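Local coordinates for farnesyl pyrophosphate synthase (Pseudomonas aeruginosa, PDB 3ZCD), which probably catalyses the condensation of geranyl diphosphate with isopentenyl diphosphate to give farnesyl diphosphate, at residues A[169-174]-A[251-256]. Residues are numbered along the deposited sequence; the frame is centred on the assembly and turned at random.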
# COMPACT_ATOMS: atom_id res chain seq x y z
N LEU A 169 25.74 -18.93 -4.58
CA LEU A 169 24.76 -18.69 -3.52
C LEU A 169 24.14 -20.05 -3.22
O LEU A 169 23.83 -20.76 -4.16
CB LEU A 169 23.68 -17.70 -3.99
CG LEU A 169 22.60 -17.24 -2.99
CD1 LEU A 169 23.21 -16.44 -1.84
CD2 LEU A 169 21.52 -16.42 -3.68
N ASP A 170 23.99 -20.44 -1.95
CA ASP A 170 23.57 -21.82 -1.69
C ASP A 170 22.03 -21.99 -1.77
O ASP A 170 21.27 -21.01 -1.89
CB ASP A 170 24.22 -22.41 -0.42
CG ASP A 170 23.66 -21.86 0.87
OD1 ASP A 170 22.72 -21.05 0.82
OD2 ASP A 170 24.17 -22.26 1.94
N GLN A 171 21.59 -23.25 -1.76
CA GLN A 171 20.18 -23.55 -1.98
C GLN A 171 19.32 -22.90 -0.91
O GLN A 171 18.29 -22.32 -1.21
CB GLN A 171 19.92 -25.05 -2.00
CG GLN A 171 18.47 -25.38 -2.31
CD GLN A 171 18.23 -26.86 -2.53
OE1 GLN A 171 19.16 -27.64 -2.61
NE2 GLN A 171 16.97 -27.25 -2.62
N ALA A 172 19.75 -23.01 0.34
CA ALA A 172 19.00 -22.44 1.48
C ALA A 172 18.77 -20.93 1.32
O ALA A 172 17.66 -20.46 1.49
CB ALA A 172 19.71 -22.74 2.79
N ALA A 173 19.80 -20.18 0.95
CA ALA A 173 19.69 -18.74 0.74
C ALA A 173 18.81 -18.39 -0.47
O ALA A 173 18.01 -17.44 -0.41
CB ALA A 173 21.07 -18.09 0.58
N LEU A 174 18.96 -19.15 -1.57
CA LEU A 174 18.08 -19.00 -2.71
C LEU A 174 16.61 -19.17 -2.31
O LEU A 174 15.74 -18.40 -2.71
CB LEU A 174 18.43 -20.02 -3.81
CG LEU A 174 17.64 -19.93 -5.11
CD1 LEU A 174 17.93 -18.62 -5.79
CD2 LEU A 174 18.01 -21.11 -6.00
N PRO A 251 19.10 -26.09 -11.63
CA PRO A 251 19.95 -27.06 -12.34
C PRO A 251 21.44 -26.90 -12.02
O PRO A 251 22.13 -27.90 -11.92
CB PRO A 251 19.65 -26.78 -13.81
CG PRO A 251 18.24 -26.24 -13.80
CD PRO A 251 18.18 -25.40 -12.55
N ALA A 252 21.91 -25.67 -11.81
CA ALA A 252 23.32 -25.48 -11.44
C ALA A 252 23.59 -26.00 -10.02
O ALA A 252 24.59 -26.67 -9.79
CB ALA A 252 23.73 -24.02 -11.57
N LEU A 253 22.68 -25.73 -9.09
CA LEU A 253 22.82 -26.14 -7.69
C LEU A 253 22.75 -27.66 -7.50
O LEU A 253 23.55 -28.25 -6.77
CB LEU A 253 21.77 -25.47 -6.80
CG LEU A 253 22.03 -24.03 -6.39
CD1 LEU A 253 20.83 -23.49 -5.61
CD2 LEU A 253 23.31 -23.91 -5.57
N LEU A 254 21.79 -28.29 -8.17
CA LEU A 254 21.46 -29.69 -7.95
C LEU A 254 21.88 -30.66 -9.06
O LEU A 254 21.96 -31.86 -8.84
CB LEU A 254 19.95 -29.83 -7.78
CG LEU A 254 19.34 -29.02 -6.63
CD1 LEU A 254 17.83 -29.16 -6.62
CD2 LEU A 254 19.91 -29.46 -5.29
N GLY A 255 22.16 -30.13 -10.25
CA GLY A 255 22.19 -30.95 -11.47
C GLY A 255 20.80 -30.97 -12.10
O GLY A 255 19.79 -30.89 -11.38
N LEU A 256 20.78 -31.01 -13.43
CA LEU A 256 19.56 -30.93 -14.24
C LEU A 256 18.56 -32.00 -13.87
O LEU A 256 17.43 -31.70 -13.50
CB LEU A 256 19.86 -31.02 -15.75
CG LEU A 256 18.64 -30.99 -16.69
CD1 LEU A 256 17.76 -29.75 -16.46
CD2 LEU A 256 19.11 -31.06 -18.13
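Gln171 and Leu253 bring the two backbones closest, with their CA atoms 6.8 Å apart, where the first turn of helix 171-196 meets the short helix 250-254. Asp170 is the N-cap of the longer helix: its OD1 accepts from Ala173 N at 3.0 Å, nearly along the carboxylate C-O direction and with an N-H...O angle of 163°. The short helix stops at Leu254; Gly255, with positive phi, leaves helical geometry and is also the N-cap residue of helix 256-273. Leu253 reaches across to segment 169-174 with both methyl branches. Its CD1 lies against Gln171 CA and, at 3.7 Å, Leu174 CD2, while its CD2 reaches Leu169 O at 3.5 Å. CG of Leu253 stands opposite the carbonyl carbon (chi1 -79°), which points the fork at the other segment. Gln171, extended beyond CG, crosses Leu254 at about a right angle, its OE1 3.3 Å from Leu254 CD2. Tyr262 of helix 256-273 touches both side chains. No hydrogen bond or salt bridge spans this surface junction of the mainly helical polyprenyl synthetase fold: leucine methyls meet a leucine methyl, the Gln171 backbone and two carbonyl oxygens, while Asp170 OD1 and Gln171 NE2, bonded to Glu175 OE2, turn back to helix 171-196.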